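Local structure of thioredoxin reductase (Clostridium acetobutylicum ATCC 824, 6GNA) at residues K169-P174 with R210-D215. The protein probably transfers electrons from reduced ferredoxin to thioredoxin through a bound FAD and a redox-active disulfide, without using a pyridine nucleotide. Residues are numbered along the deposited sequence; the frame is centred on the assembly and turned at random.
Sequences KVYYVP and RELETD
L212 lays both of its methyl groups over one face of the Y171 ring. CD1 sits near the root of the ring, 3.7 Å from Y171 CG. CD2 lies further out and makes a CH-pi contact, 4.0 Å from the ring centroid and 14° off its normal. The two side chains run past each other in opposite directions; in Y171, CG is anti to the carbonyl carbon (chi1 -61°), and the phenol extends across the gap toward the 210-215 backbone. K169 CD covers the ring's other face, 4.2 Å from its plane and offset toward the rim, so the tyrosine is held between a lysine chain and a leucine. Strand 169-174 belongs to the five-stranded parallel sheet of the domain that probably corresponds to the NADPH-binding domain of classical thioredoxin reductases, here in an enzyme reported to do without pyridine nucleotides, whereas 211-213 is an edge strand of the three-stranded antiparallel sheet inserted between strands 186-188 and 216-220 of the same domain. On the far side of strand 169-174, V170 and Y172 pack on helix 155-163. No direct hydrogen bond joins the segments; a water in the plane of the phenol ring does so instead, 2.7 Å from Y171 OH and donating to E213 O. R210 reaches in with an extended chain and brings NH2 to 3.9 Å from Y171 CE1. Its guanidinium plane is turned 78° from the ring and approaches it obliquely. That NH2 forms a salt bridge with E187, whose carboxylate also takes K169 NZ and probably offsets the like charges of R210 and K169.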
loop_
_atom_site.group_PDB
_atom_site.type_symbol
_atom_site.label_atom_id
_atom_site.label_comp_id
_atom_site.label_asym_id
_atom_site.label_seq_id
_atom_site.Cartn_x
_atom_site.Cartn_y
_atom_site.Cartn_z
ATOM N N LYS A 169 -47.378 5.072 -0.517
ATOM C CA LYS A 169 -46.996 5.317 -1.899
ATOM C C LYS A 169 -45.476 5.262 -1.958
ATOM O O LYS A 169 -44.812 5.833 -1.095
ATOM C CB LYS A 169 -47.473 6.704 -2.345
ATOM C CG LYS A 169 -46.981 7.153 -3.714
ATOM C CD LYS A 169 -47.666 6.403 -4.845
ATOM C CE LYS A 169 -47.285 6.985 -6.199
ATOM N NZ LYS A 169 -47.941 6.296 -7.341
ATOM N N VAL A 170 -44.940 4.569 -2.963
ATOM C CA VAL A 170 -43.494 4.464 -3.178
ATOM C C VAL A 170 -43.165 4.955 -4.583
ATOM O O VAL A 170 -43.721 4.458 -5.567
ATOM C CB VAL A 170 -42.975 3.023 -3.005
ATOM C CG1 VAL A 170 -41.450 2.950 -3.243
ATOM C CG2 VAL A 170 -43.339 2.471 -1.627
ATOM N N TYR A 171 -42.259 5.922 -4.675
ATOM C CA TYR A 171 -41.682 6.351 -5.939
ATOM C C TYR A 171 -40.254 5.847 -6.010
ATOM O O TYR A 171 -39.524 5.882 -5.014
ATOM C CB TYR A 171 -41.627 7.877 -6.025
ATOM C CG TYR A 171 -42.960 8.577 -5.944
ATOM C CD1 TYR A 171 -43.805 8.623 -7.041
ATOM C CD2 TYR A 171 -43.359 9.222 -4.785
ATOM C CE1 TYR A 171 -45.024 9.276 -6.975
ATOM C CE2 TYR A 171 -44.567 9.879 -4.713
ATOM C CZ TYR A 171 -45.395 9.903 -5.810
ATOM O OH TYR A 171 -46.604 10.565 -5.736
ATOM N N TYR A 172 -39.847 5.403 -7.200
ATOM C CA TYR A 172 -38.469 4.984 -7.453
ATOM C C TYR A 172 -37.873 5.845 -8.558
ATOM O O TYR A 172 -38.386 5.872 -9.680
ATOM C CB TYR A 172 -38.392 3.507 -7.825
ATOM C CG TYR A 172 -36.978 2.962 -7.895
ATOM C CD1 TYR A 172 -36.285 2.672 -6.733
ATOM C CD2 TYR A 172 -36.342 2.725 -9.109
ATOM C CE1 TYR A 172 -35.017 2.173 -6.761
ATOM C CE2 TYR A 172 -35.055 2.225 -9.142
ATOM C CZ TYR A 172 -34.402 1.961 -7.959
ATOM O OH TYR A 172 -33.132 1.455 -7.936
ATOM N N VAL A 173 -36.788 6.533 -8.234
ATOM C CA VAL A 173 -36.073 7.408 -9.158
ATOM C C VAL A 173 -34.757 6.720 -9.508
ATOM O O VAL A 173 -33.802 6.782 -8.724
ATOM C CB VAL A 173 -35.810 8.784 -8.531
ATOM C CG1 VAL A 173 -35.148 9.707 -9.525
ATOM C CG2 VAL A 173 -37.106 9.421 -8.035
ATOM N N PRO A 174 -34.652 6.071 -10.662
ATOM C CA PRO A 174 -33.413 5.355 -10.990
ATOM C C PRO A 174 -32.307 6.308 -11.406
ATOM O O PRO A 174 -32.535 7.289 -12.117
ATOM C CB PRO A 174 -33.836 4.467 -12.163
ATOM C CG PRO A 174 -34.947 5.228 -12.818
ATOM C CD PRO A 174 -35.680 5.917 -11.704
ATOM N N ARG A 210 -40.742 17.660 -12.527
ATOM C CA ARG A 210 -41.797 17.181 -11.650
ATOM C C ARG A 210 -41.385 17.446 -10.212
ATOM O O ARG A 210 -40.195 17.537 -9.908
ATOM C CB ARG A 210 -41.998 15.678 -11.860
ATOM C CG ARG A 210 -43.035 15.040 -10.974
ATOM C CD ARG A 210 -43.319 13.624 -11.438
ATOM N NE ARG A 210 -44.441 13.037 -10.716
ATOM C CZ ARG A 210 -44.863 11.789 -10.883
ATOM N NH1 ARG A 210 -44.264 10.996 -11.756
ATOM N NH2 ARG A 210 -45.889 11.342 -10.173
ATOM N N GLU A 211 -42.377 17.587 -9.336
ATOM C CA GLU A 211 -42.156 17.626 -7.897
ATOM C C GLU A 211 -43.001 16.542 -7.241
ATOM O O GLU A 211 -44.173 16.365 -7.586
ATOM C CB GLU A 211 -42.518 18.988 -7.304
ATOM C CG GLU A 211 -41.624 20.125 -7.765
ATOM C CD GLU A 211 -41.980 21.448 -7.106
ATOM O OE1 GLU A 211 -43.031 21.520 -6.430
ATOM O OE2 GLU A 211 -41.207 22.417 -7.265
ATOM N N LEU A 212 -42.396 15.806 -6.312
ATOM C CA LEU A 212 -43.059 14.713 -5.611
ATOM C C LEU A 212 -43.275 15.125 -4.165
ATOM O O LEU A 212 -42.309 15.388 -3.443
ATOM C CB LEU A 212 -42.203 13.447 -5.636
ATOM C CG LEU A 212 -41.842 12.863 -6.997
ATOM C CD1 LEU A 212 -40.991 11.616 -6.798
ATOM C CD2 LEU A 212 -43.099 12.552 -7.786
ATOM N N GLU A 213 -44.539 15.189 -3.744
ATOM C CA GLU A 213 -44.844 15.264 -2.323
ATOM C C GLU A 213 -44.406 13.959 -1.682
ATOM O O GLU A 213 -44.782 12.881 -2.144
ATOM C CB GLU A 213 -46.347 15.457 -2.112
ATOM C CG GLU A 213 -46.792 16.882 -2.161
ATOM C CD GLU A 213 -48.186 17.054 -1.575
ATOM O OE1 GLU A 213 -49.016 16.136 -1.745
ATOM O OE2 GLU A 213 -48.442 18.092 -0.932
ATOM N N THR A 214 -43.573 14.045 -0.648
ATOM C CA THR A 214 -43.009 12.835 -0.070
ATOM C C THR A 214 -42.620 13.108 1.378
ATOM O O THR A 214 -42.245 14.228 1.734
ATOM C CB THR A 214 -41.831 12.305 -0.913
ATOM O OG1 THR A 214 -41.487 10.982 -0.490
ATOM C CG2 THR A 214 -40.580 13.202 -0.814
ATOM N N ASP A 215 -42.763 12.083 2.212
ATOM C CA ASP A 215 -42.381 12.191 3.615
ATOM C C ASP A 215 -40.951 11.727 3.859
ATOM O O ASP A 215 -40.282 12.238 4.766
ATOM C CB ASP A 215 -43.345 11.384 4.486
ATOM C CG ASP A 215 -44.770 11.851 4.350
ATOM O OD1 ASP A 215 -45.054 13.015 4.721
ATOM O OD2 ASP A 215 -45.611 11.063 3.868
HETATM O O HOH W 1 -46.889 12.296 -3.694
#